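Local structure of CAS3 Metal dependent phosphohydrolase (Methanocaldococcus jannaschii, 3S4L) at residues Tyr27-Lys32 / Lys54-Met59; Met59-Lys64 / His101-Lys106; Leu65-Lys70 / Phe89-Val94; Ala71-Gln76 / Gly154-Phe159. The protein cleaves single-stranded DNA in a magnesium-dependent reaction, and single-stranded RNA without need of cations, as the HD-type Cas3 nuclease of CRISPR immunity. All coordinates share one frame; numbering follows the deposited sequence.

In the fold
From the N terminus, helix 17-31 leads into contact 1, which closes a loop of 21 residues by setting the end of that helix against the first half of helix 52-65. Contact 2 follows on the second half of the same helix, shares Met59 with contact 1, and joins it to helix 91-107. Within the span that contact 2 closes lies contact 3, where the turn after helix 52-65 meets the start of helix 91-107 at the metal. Contact 4 reaches furthest along the chain, from residues 71-76 to 154-159, and crosses both contact 2 and contact 3; it ties the start of helix 73-80 to the loop before helix 159-167.

Contact 1 of 4, residues Tyr27-Lys32 / Lys54-Met59; sequences YWERIK and KVDEFM
The end of helix 17-31 and the first half of helix 52-65 run roughly antiparallel, at 147°, with their axes 11.8 Å apart at the closest point, so that long side chains have to bridge the gap. Asp56 is the polar hub. Its OD1 accepts from Trp28 NE1 at 2.7 Å, with the N-H pointing to the oxygen at 157°; the acceptor sits at the indole edge, close to the ring plane, while the carboxylate itself is turned well out of that plane. OD2 of Asp56 forms a salt bridge with Lys32, NZ lying 2.8 Å away on the syn side of the carboxylate and somewhat above its plane. Lys32 CB lies over one face of the Trp28 indole, and chi1 of 56°, which puts CG between the backbone N and the carbonyl carbon, together with the extended chain beyond CG carries NZ to Asp56 OD2. Weak bonds also join NZ to both carboxylate oxygens of Glu29, so Glu29, Lys32 and Asp56 make a salt-bridge network. On the six-membered side of the indole, Trp28 CZ2 touches Met59 CB at 3.4 Å, the two side chains set roughly perpendicular, and Pro214 of helix 204-215 packs on both residues. Each oxygen of the buried Asp56 thus has its own donor. The lysine probably offsets the repulsion between Glu29 and Asp56 and may favour the ionised form of Asp56.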
# COMPACT_ATOMS: atom_id res chain seq x y z
N TYR A 27 2.18 -7.68 15.81
CA TYR A 27 3.51 -8.22 15.55
C TYR A 27 4.56 -7.15 15.24
O TYR A 27 5.75 -7.38 15.41
CB TYR A 27 3.47 -9.26 14.42
CG TYR A 27 4.82 -9.93 14.16
CD1 TYR A 27 5.35 -10.86 15.06
CD2 TYR A 27 5.56 -9.61 13.03
CE1 TYR A 27 6.59 -11.47 14.82
CE2 TYR A 27 6.79 -10.21 12.78
CZ TYR A 27 7.30 -11.14 13.68
OH TYR A 27 8.53 -11.73 13.44
N TRP A 28 4.12 -5.98 14.77
CA TRP A 28 5.04 -4.88 14.49
C TRP A 28 5.59 -4.34 15.81
O TRP A 28 6.79 -4.12 15.95
CB TRP A 28 4.34 -3.77 13.68
CG TRP A 28 5.10 -2.45 13.57
CD1 TRP A 28 4.70 -1.24 14.07
CD2 TRP A 28 6.35 -2.22 12.91
NE1 TRP A 28 5.63 -0.27 13.76
CE2 TRP A 28 6.65 -0.84 13.04
CE3 TRP A 28 7.25 -3.04 12.21
CZ2 TRP A 28 7.82 -0.27 12.52
CZ3 TRP A 28 8.40 -2.47 11.68
CH2 TRP A 28 8.68 -1.10 11.85
N GLU A 29 4.69 -4.15 16.77
CA GLU A 29 5.07 -3.73 18.11
C GLU A 29 6.18 -4.60 18.70
O GLU A 29 7.01 -4.11 19.47
CB GLU A 29 3.85 -3.76 19.03
CG GLU A 29 2.92 -2.55 18.90
CD GLU A 29 3.57 -1.25 19.37
OE1 GLU A 29 4.45 -1.30 20.26
OE2 GLU A 29 3.20 -0.18 18.84
N ARG A 30 6.21 -5.87 18.34
CA ARG A 30 7.17 -6.79 18.95
C ARG A 30 8.56 -6.67 18.31
O ARG A 30 9.57 -6.97 18.95
CB ARG A 30 6.66 -8.24 18.93
CG ARG A 30 5.30 -8.43 19.62
CD ARG A 30 4.89 -9.90 19.74
NE ARG A 30 3.44 -10.06 19.77
CZ ARG A 30 2.70 -10.47 18.73
NH1 ARG A 30 3.29 -10.79 17.58
NH2 ARG A 30 1.38 -10.58 18.85
N ILE A 31 8.62 -6.22 17.07
CA ILE A 31 9.91 -6.15 16.38
C ILE A 31 10.42 -4.74 16.02
O ILE A 31 11.60 -4.58 15.69
CB ILE A 31 9.88 -7.01 15.11
CG1 ILE A 31 8.88 -6.44 14.11
CG2 ILE A 31 9.54 -8.46 15.46
CD1 ILE A 31 8.95 -7.11 12.76
N LYS A 32 9.56 -3.73 16.09
CA LYS A 32 9.86 -2.43 15.48
C LYS A 32 11.21 -1.83 15.91
O LYS A 32 11.93 -1.25 15.09
CB LYS A 32 8.71 -1.42 15.69
CG LYS A 32 8.32 -1.19 17.15
CD LYS A 32 7.21 -0.14 17.31
CE LYS A 32 6.84 0.01 18.78
NZ LYS A 32 5.91 1.14 19.04
N LYS A 54 7.43 9.26 14.61
CA LYS A 54 6.81 9.53 13.31
C LYS A 54 7.00 8.34 12.38
O LYS A 54 6.06 7.90 11.70
CB LYS A 54 7.42 10.79 12.67
CG LYS A 54 6.49 11.98 12.64
CD LYS A 54 5.77 12.12 13.96
N VAL A 55 8.22 7.80 12.37
CA VAL A 55 8.60 6.68 11.52
C VAL A 55 7.76 5.47 11.84
O VAL A 55 7.39 4.70 10.96
CB VAL A 55 10.08 6.31 11.71
CG1 VAL A 55 10.39 5.00 11.02
CG2 VAL A 55 10.98 7.44 11.22
N ASP A 56 7.43 5.34 13.12
CA ASP A 56 6.60 4.25 13.61
C ASP A 56 5.19 4.38 13.03
O ASP A 56 4.64 3.43 12.46
CB ASP A 56 6.59 4.29 15.16
CG ASP A 56 5.94 3.05 15.78
OD1 ASP A 56 5.64 2.09 15.05
OD2 ASP A 56 5.74 3.04 17.01
N GLU A 57 4.59 5.56 13.20
CA GLU A 57 3.27 5.84 12.64
C GLU A 57 3.26 5.57 11.14
O GLU A 57 2.31 4.99 10.62
CB GLU A 57 2.89 7.30 12.88
CG GLU A 57 2.81 7.68 14.34
CD GLU A 57 2.78 9.19 14.53
OE1 GLU A 57 2.22 9.88 13.65
OE2 GLU A 57 3.33 9.67 15.55
N PHE A 58 4.31 6.03 10.46
CA PHE A 58 4.42 5.86 9.02
C PHE A 58 4.39 4.38 8.67
O PHE A 58 3.64 3.96 7.79
CB PHE A 58 5.69 6.57 8.50
CG PHE A 58 6.09 6.22 7.09
CD1 PHE A 58 5.44 6.79 6.01
CD2 PHE A 58 7.13 5.32 6.85
CE1 PHE A 58 5.81 6.48 4.69
CE2 PHE A 58 7.50 4.99 5.54
CZ PHE A 58 6.85 5.58 4.46
N MET A 59 5.18 3.58 9.38
CA MET A 59 5.22 2.13 9.13
C MET A 59 3.88 1.46 9.40
O MET A 59 3.48 0.58 8.63
CB MET A 59 6.32 1.47 9.96
CG MET A 59 7.72 1.80 9.45
SD MET A 59 7.92 1.38 7.69
CE MET A 59 7.55 -0.37 7.77

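Contact 2 of 4, residues Met59-Lys64 / His101-Lys106; sequences MKILIK and HILLKK
Ile61 and Leu103 meet in the middle of two nearly antiparallel helix segments, 59-64 and 101-106, inclined at 157° with axes 11.1 Å apart. Their side chains lie alongside, pointing opposite ways, and Leu103 CD2 fits against both branches of the isoleucine: it lies 3.9 Å from Ile61 CG2 and 4.1 Å from Ile61 CD1. Ile61 can offer both because CG2 stands anti to the backbone N while CG1 lies beside it (chi1 -67°), leaving the two branches spread toward the opposite helix. The other methyl of Leu103, CD1, reaches Leu62 CD2 at 4.1 Å, the two leucines standing nearly square to one another on the buried side. The contact belongs to the all-helical core of the HD domain, where helix 52-65 leads on to Asp67, while helix 91-107 starts at His91, about ten residues before this contact; Phe58 adds to the packing on Leu103, and Leu215 of helix 204-215 to that on Leu62. Toward one end Ile102 makes a slighter approach, its CG2 being 4.3 Å from Ile61 CG2. The opposite end is looser and faces solvent. There Lys106, an exposed residue, gives only its aliphatic stem, with CG 4.1 Å from Ile61 CD1. Bends at chi2 and chi3 then carry the rest of the lysine away from residues 59-64, toward Glu57 one turn before Ile61.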
# COMPACT_ATOMS: atom_id res chain seq x y z
N MET A 59 5.18 3.58 9.38
CA MET A 59 5.22 2.13 9.13
C MET A 59 3.88 1.46 9.40
O MET A 59 3.48 0.58 8.63
CB MET A 59 6.32 1.47 9.96
CG MET A 59 7.72 1.80 9.45
SD MET A 59 7.92 1.38 7.69
CE MET A 59 7.55 -0.37 7.77
N LYS A 60 3.20 1.86 10.47
CA LYS A 60 1.89 1.32 10.80
C LYS A 60 0.88 1.56 9.68
O LYS A 60 -0.05 0.78 9.47
CB LYS A 60 1.34 1.94 12.08
CG LYS A 60 1.97 1.48 13.38
CD LYS A 60 1.25 2.16 14.55
CE LYS A 60 2.15 2.36 15.74
NZ LYS A 60 1.50 3.26 16.73
N ILE A 61 1.04 2.66 8.97
CA ILE A 61 0.09 2.95 7.90
C ILE A 61 0.34 2.04 6.70
O ILE A 61 -0.60 1.50 6.12
CB ILE A 61 0.10 4.43 7.50
CG1 ILE A 61 -0.45 5.26 8.65
CG2 ILE A 61 -0.75 4.64 6.27
CD1 ILE A 61 -0.25 6.74 8.49
N LEU A 62 1.61 1.83 6.36
CA LEU A 62 1.97 0.88 5.30
C LEU A 62 1.46 -0.50 5.67
O LEU A 62 0.96 -1.25 4.83
CB LEU A 62 3.49 0.82 5.14
CG LEU A 62 4.13 2.15 4.79
CD1 LEU A 62 5.55 1.89 4.31
CD2 LEU A 62 3.29 2.85 3.72
N ILE A 63 1.62 -0.84 6.94
CA ILE A 63 1.18 -2.12 7.42
C ILE A 63 -0.32 -2.21 7.23
O ILE A 63 -0.84 -3.19 6.69
CB ILE A 63 1.59 -2.32 8.90
CG1 ILE A 63 3.11 -2.54 8.99
CG2 ILE A 63 0.85 -3.51 9.53
CD1 ILE A 63 3.69 -2.30 10.37
N LYS A 64 -1.04 -1.17 7.63
CA LYS A 64 -2.49 -1.25 7.59
C LYS A 64 -3.05 -1.17 6.17
O LYS A 64 -4.11 -1.72 5.88
CB LYS A 64 -3.10 -0.17 8.48
CG LYS A 64 -2.86 -0.39 9.98
CD LYS A 64 -3.30 0.82 10.78
CE LYS A 64 -3.31 0.53 12.28
NZ LYS A 64 -3.59 1.78 13.05
N HIS A 101 -2.65 9.00 -0.83
CA HIS A 101 -3.47 10.14 -0.39
C HIS A 101 -3.55 10.22 1.13
O HIS A 101 -3.50 11.29 1.71
CB HIS A 101 -4.86 10.13 -1.02
CG HIS A 101 -4.83 10.37 -2.49
ND1 HIS A 101 -4.55 11.60 -3.03
CD2 HIS A 101 -5.00 9.52 -3.53
CE1 HIS A 101 -4.56 11.50 -4.35
NE2 HIS A 101 -4.83 10.25 -4.68
N ILE A 102 -3.64 9.06 1.76
CA ILE A 102 -3.68 9.02 3.21
C ILE A 102 -2.34 9.48 3.81
O ILE A 102 -2.35 10.25 4.76
CB ILE A 102 -4.14 7.66 3.72
CG1 ILE A 102 -5.65 7.54 3.51
CG2 ILE A 102 -3.80 7.49 5.21
CD1 ILE A 102 -6.12 6.17 3.19
N LEU A 103 -1.21 9.08 3.23
CA LEU A 103 0.08 9.55 3.74
C LEU A 103 0.23 11.06 3.58
O LEU A 103 0.76 11.74 4.47
CB LEU A 103 1.25 8.83 3.07
CG LEU A 103 1.48 7.36 3.45
CD1 LEU A 103 2.60 6.76 2.59
CD2 LEU A 103 1.80 7.25 4.95
N LEU A 104 -0.22 11.58 2.45
CA LEU A 104 -0.09 13.01 2.19
C LEU A 104 -0.88 13.78 3.23
O LEU A 104 -0.40 14.80 3.75
CB LEU A 104 -0.61 13.35 0.79
CG LEU A 104 0.13 14.41 -0.03
CD1 LEU A 104 -0.85 15.13 -0.94
CD2 LEU A 104 0.89 15.40 0.84
N LYS A 105 -2.08 13.31 3.54
CA LYS A 105 -2.89 13.97 4.56
C LYS A 105 -2.20 13.96 5.93
O LYS A 105 -2.01 15.00 6.55
CB LYS A 105 -4.26 13.29 4.69
CG LYS A 105 -5.21 14.04 5.59
CD LYS A 105 -5.78 15.26 4.90
CE LYS A 105 -6.49 16.18 5.89
NZ LYS A 105 -7.09 15.43 7.04
N LYS A 106 -1.80 12.77 6.37
CA LYS A 106 -1.23 12.59 7.70
C LYS A 106 0.08 13.33 7.92
O LYS A 106 0.31 13.87 9.00
CB LYS A 106 -1.06 11.09 8.02
CG LYS A 106 -0.35 10.79 9.34
CD LYS A 106 -1.26 10.98 10.55
CE LYS A 106 -0.59 11.81 11.65
NZ LYS A 106 -1.47 12.01 12.85

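Contact 3 of 4, residues Leu65-Lys70 / Phe89-Val94; sequences LHDIGK and FRHELV. With CA (calcium ion), chain C.
This contact forms half of the protein part of the catalytic metal site of the HD domain, with Asp67 of the His66-Asp67 pair that names the motif and His91 from the start of helix 91-107. A calcium ion occupies the site here, where the active DNase uses magnesium; His123 and His124 complete the protein ligands. Asp67 OD2 and His91 NE2 each bind the calcium at 2.3 Å, and the two ligand atoms stand 3.2 Å apart without bonding to each other. Carboxylate and imidazole planes are inclined at 60°, with OD2 at the ring edge. His91 CG takes the position between the backbone N and the carbonyl carbon (chi1 65°), turning NE2 toward the ion. One face of the same ring carries Glu92 OE1, offset toward the rim. The second oxygen of Asp67, OD1, accepts from a water at 2.6 Å, and that water is also a calcium ligand, so the carboxylate serves the ion both directly and through its hydration shell. A second water binds the metal more loosely, at 2.8 Å. Away from the ion the backbones close up at Gly69, whose lack of a side chain makes room for the carbonyl of His91, and Val94 CG1 packs on Gly69 CA from the next turn of the helix. Ser95 OG holds the 65-70 loop by bonding to Gly69 N and His66 O. The Gly69 CA-H points almost straight at His91 O, with 3.4 Å between the carbon and the oxygen.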
# COMPACT_ATOMS: atom_id res chain seq x y z
N LEU A 65 -2.36 -0.49 5.28
CA LEU A 65 -2.95 -0.18 4.00
C LEU A 65 -2.39 -0.97 2.83
O LEU A 65 -2.93 -0.90 1.72
CB LEU A 65 -2.83 1.32 3.73
CG LEU A 65 -3.61 2.26 4.67
CD1 LEU A 65 -3.38 3.71 4.22
CD2 LEU A 65 -5.11 1.92 4.67
N HIS A 66 -1.30 -1.71 3.04
CA HIS A 66 -0.67 -2.31 1.87
C HIS A 66 -1.58 -3.32 1.15
O HIS A 66 -1.44 -3.55 -0.05
CB HIS A 66 0.72 -2.87 2.17
CG HIS A 66 0.71 -4.12 2.99
ND1 HIS A 66 0.50 -4.11 4.35
CD2 HIS A 66 0.88 -5.41 2.64
CE1 HIS A 66 0.55 -5.34 4.80
NE2 HIS A 66 0.78 -6.15 3.79
N ASP A 67 -2.53 -3.91 1.88
CA ASP A 67 -3.51 -4.80 1.26
C ASP A 67 -4.92 -4.24 1.20
O ASP A 67 -5.88 -5.01 1.01
CB ASP A 67 -3.54 -6.15 1.99
CG ASP A 67 -2.40 -7.06 1.56
OD1 ASP A 67 -2.07 -7.99 2.33
OD2 ASP A 67 -1.86 -6.82 0.46
N ILE A 68 -5.05 -2.93 1.35
CA ILE A 68 -6.37 -2.31 1.28
C ILE A 68 -7.00 -2.57 -0.09
O ILE A 68 -8.23 -2.67 -0.20
CB ILE A 68 -6.35 -0.80 1.63
CG1 ILE A 68 -7.76 -0.32 1.99
CG2 ILE A 68 -5.77 -0.00 0.49
CD1 ILE A 68 -8.50 -1.29 2.92
N GLY A 69 -6.16 -2.74 -1.11
CA GLY A 69 -6.61 -3.06 -2.46
C GLY A 69 -7.44 -4.34 -2.50
O GLY A 69 -8.21 -4.57 -3.45
N LYS A 70 -7.30 -5.18 -1.47
CA LYS A 70 -8.12 -6.38 -1.38
C LYS A 70 -9.60 -6.06 -1.16
O LYS A 70 -10.47 -6.89 -1.42
CB LYS A 70 -7.61 -7.33 -0.29
CG LYS A 70 -6.30 -8.06 -0.63
CD LYS A 70 -5.86 -9.00 0.53
CE LYS A 70 -4.56 -9.74 0.24
NZ LYS A 70 -4.35 -10.89 1.20
N PHE A 89 -5.88 -8.72 -12.38
CA PHE A 89 -6.05 -7.66 -11.40
C PHE A 89 -4.96 -7.70 -10.33
O PHE A 89 -4.61 -8.78 -9.82
CB PHE A 89 -7.42 -7.68 -10.73
CG PHE A 89 -7.55 -6.63 -9.66
CD1 PHE A 89 -7.71 -5.28 -9.99
CD2 PHE A 89 -7.50 -6.98 -8.31
CE1 PHE A 89 -7.82 -4.29 -8.98
CE2 PHE A 89 -7.63 -6.01 -7.30
CZ PHE A 89 -7.78 -4.66 -7.63
N ARG A 90 -4.41 -6.54 -9.99
CA ARG A 90 -3.34 -6.45 -8.99
C ARG A 90 -3.72 -5.47 -7.87
O ARG A 90 -3.72 -4.26 -8.05
CB ARG A 90 -2.03 -6.05 -9.65
CG ARG A 90 -1.68 -6.91 -10.84
CD ARG A 90 -0.76 -8.06 -10.50
NE ARG A 90 -1.01 -8.66 -9.19
CZ ARG A 90 -0.05 -8.95 -8.31
NH1 ARG A 90 1.21 -8.68 -8.61
NH2 ARG A 90 -0.36 -9.51 -7.14
N HIS A 91 -4.08 -6.03 -6.72
CA HIS A 91 -4.58 -5.25 -5.59
C HIS A 91 -3.61 -4.15 -5.15
O HIS A 91 -4.05 -3.07 -4.71
CB HIS A 91 -4.86 -6.17 -4.41
CG HIS A 91 -3.64 -6.83 -3.86
ND1 HIS A 91 -3.05 -7.92 -4.46
CD2 HIS A 91 -2.91 -6.56 -2.75
CE1 HIS A 91 -1.99 -8.29 -3.75
NE2 HIS A 91 -1.89 -7.48 -2.72
N GLU A 92 -2.31 -4.39 -5.27
CA GLU A 92 -1.33 -3.45 -4.73
C GLU A 92 -1.35 -2.08 -5.41
O GLU A 92 -0.96 -1.08 -4.80
CB GLU A 92 0.10 -4.03 -4.72
CG GLU A 92 0.65 -4.41 -6.07
CD GLU A 92 0.45 -5.90 -6.38
OE1 GLU A 92 -0.68 -6.40 -6.20
OE2 GLU A 92 1.43 -6.56 -6.79
N LEU A 93 -1.79 -2.03 -6.66
CA LEU A 93 -1.87 -0.75 -7.39
C LEU A 93 -2.97 0.11 -6.78
O LEU A 93 -2.82 1.32 -6.63
CB LEU A 93 -2.13 -0.97 -8.88
CG LEU A 93 -0.94 -1.24 -9.82
CD1 LEU A 93 -0.07 -2.38 -9.37
CD2 LEU A 93 -1.47 -1.50 -11.24
N VAL A 94 -4.07 -0.54 -6.42
CA VAL A 94 -5.16 0.12 -5.74
C VAL A 94 -4.78 0.49 -4.31
O VAL A 94 -5.17 1.55 -3.83
CB VAL A 94 -6.42 -0.75 -5.70
CG1 VAL A 94 -7.47 -0.13 -4.77
CG2 VAL A 94 -6.94 -0.95 -7.11
CA CA C . -0.55 -8.03 -0.93
O HOH W 1 0.19 -8.59 1.20
O HOH W 2 -1.68 -10.49 -0.12

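Contact 4 of 4, residues Ala71-Gln76 / Gly154-Phe159; sequences ASKIYQ and GMIEDF
Ala71 CB is the apolar centre of the contact, touched by three residues of the 154-159 loop: Met155 CE at 3.9 Å, Ile156 CG1 at 4.0 Å and Phe159 CD1 at 4.2 Å. Bends at chi2 and chi3 bring Met155 CE back to the alanine, while its CG lies over the centre of one face of the Phe159 ring. Further out, the CG2 branch of Ile156 meets Gln76 CG at 3.7 Å. The amide of that glutamine turns to other partners, NE2 to Lys70 O and OE1 to Leu10 N. At the polar border two backbone bonds flank Ser72 and Met155. Ile156 N gives its hydrogen to Ala71 O at 2.9 Å, and Lys73 N donates to Gly154 O at 2.8 Å in a nearly straight bond of 171°. The exposed Lys73 lays its aliphatic stem along these peptides, with CG 3.3 Å from Met155 O. Ser72 is at the N-cap position of helix 73-80, yet its OG bonds to Gly69 O rather than capping the helix. The pair of bonds makes a single beta bridge between two loops, which joins the start of helix 73-80 to the approach to helix 159-167 in this mostly helical HD domain.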
# COMPACT_ATOMS: atom_id res chain seq x y z
N ALA A 71 -9.89 -4.86 -0.65
CA ALA A 71 -11.29 -4.49 -0.49
C ALA A 71 -11.94 -4.10 -1.83
O ALA A 71 -13.06 -3.59 -1.84
CB ALA A 71 -11.46 -3.37 0.55
N SER A 72 -11.24 -4.34 -2.94
CA SER A 72 -11.85 -4.21 -4.28
C SER A 72 -12.90 -5.30 -4.44
O SER A 72 -12.66 -6.44 -4.05
CB SER A 72 -10.81 -4.38 -5.39
OG SER A 72 -9.77 -3.41 -5.31
N LYS A 73 -14.06 -4.96 -5.00
CA LYS A 73 -15.11 -5.95 -5.18
C LYS A 73 -14.63 -7.21 -5.90
O LYS A 73 -14.97 -8.33 -5.50
CB LYS A 73 -16.33 -5.34 -5.86
CG LYS A 73 -16.96 -4.27 -5.00
CD LYS A 73 -18.35 -3.92 -5.45
CE LYS A 73 -18.32 -2.78 -6.43
NZ LYS A 73 -19.71 -2.46 -6.92
N ILE A 74 -13.82 -7.02 -6.94
CA ILE A 74 -13.25 -8.12 -7.71
C ILE A 74 -12.38 -9.02 -6.81
O ILE A 74 -12.52 -10.25 -6.81
CB ILE A 74 -12.43 -7.54 -8.90
CG1 ILE A 74 -11.63 -8.62 -9.62
CG2 ILE A 74 -11.45 -6.49 -8.40
CD1 ILE A 74 -12.47 -9.66 -10.33
N TYR A 75 -11.49 -8.42 -6.04
CA TYR A 75 -10.65 -9.25 -5.17
C TYR A 75 -11.51 -10.06 -4.19
O TYR A 75 -11.30 -11.27 -4.00
CB TYR A 75 -9.58 -8.41 -4.44
CG TYR A 75 -8.46 -9.31 -3.95
CD1 TYR A 75 -8.59 -10.08 -2.79
CD2 TYR A 75 -7.29 -9.45 -4.69
CE1 TYR A 75 -7.57 -10.95 -2.36
CE2 TYR A 75 -6.27 -10.31 -4.28
CZ TYR A 75 -6.42 -11.06 -3.12
OH TYR A 75 -5.40 -11.91 -2.71
N GLN A 76 -12.50 -9.41 -3.60
CA GLN A 76 -13.38 -10.09 -2.64
C GLN A 76 -14.09 -11.26 -3.30
O GLN A 76 -14.22 -12.32 -2.71
CB GLN A 76 -14.39 -9.12 -2.04
CG GLN A 76 -13.75 -8.16 -1.08
CD GLN A 76 -13.05 -8.90 0.05
OE1 GLN A 76 -13.67 -9.67 0.78
NE2 GLN A 76 -11.74 -8.69 0.18
N GLY A 154 -14.36 -1.10 -8.56
CA GLY A 154 -14.71 -0.38 -7.35
C GLY A 154 -14.46 -1.12 -6.05
O GLY A 154 -14.29 -2.34 -6.02
N MET A 155 -14.45 -0.37 -4.95
CA MET A 155 -14.32 -0.95 -3.62
C MET A 155 -15.66 -1.52 -3.16
O MET A 155 -16.71 -1.19 -3.73
CB MET A 155 -13.80 0.11 -2.64
CG MET A 155 -12.57 0.85 -3.16
SD MET A 155 -11.29 -0.30 -3.72
CE MET A 155 -10.50 -0.69 -2.13
N ILE A 156 -15.62 -2.37 -2.14
CA ILE A 156 -16.84 -2.89 -1.53
C ILE A 156 -17.68 -1.74 -0.94
O ILE A 156 -17.20 -0.62 -0.81
CB ILE A 156 -16.53 -3.98 -0.45
CG1 ILE A 156 -15.43 -3.53 0.50
CG2 ILE A 156 -16.11 -5.28 -1.10
CD1 ILE A 156 -15.91 -2.69 1.65
N GLU A 157 -18.93 -2.03 -0.60
CA GLU A 157 -19.84 -1.02 -0.05
C GLU A 157 -19.37 -0.49 1.31
O GLU A 157 -19.43 0.72 1.57
CB GLU A 157 -21.24 -1.63 0.08
CG GLU A 157 -22.30 -0.65 0.56
CD GLU A 157 -23.52 -1.35 1.15
OE1 GLU A 157 -24.28 -1.98 0.38
OE2 GLU A 157 -23.70 -1.25 2.38
N ASP A 158 -18.91 -1.39 2.17
CA ASP A 158 -18.47 -1.03 3.51
C ASP A 158 -17.20 -0.16 3.52
O ASP A 158 -16.75 0.25 4.58
CB ASP A 158 -18.19 -2.29 4.36
CG ASP A 158 -19.42 -3.16 4.56
OD1 ASP A 158 -20.56 -2.72 4.26
OD2 ASP A 158 -19.26 -4.31 5.04
N PHE A 159 -16.64 0.12 2.35
CA PHE A 159 -15.26 0.61 2.25
C PHE A 159 -14.87 1.76 3.18
O PHE A 159 -13.89 1.65 3.94
CB PHE A 159 -14.90 1.01 0.82
CG PHE A 159 -13.49 1.49 0.68
CD1 PHE A 159 -12.43 0.65 0.98
CD2 PHE A 159 -13.23 2.80 0.27
CE1 PHE A 159 -11.11 1.09 0.86
CE2 PHE A 159 -11.91 3.26 0.15
CZ PHE A 159 -10.84 2.40 0.44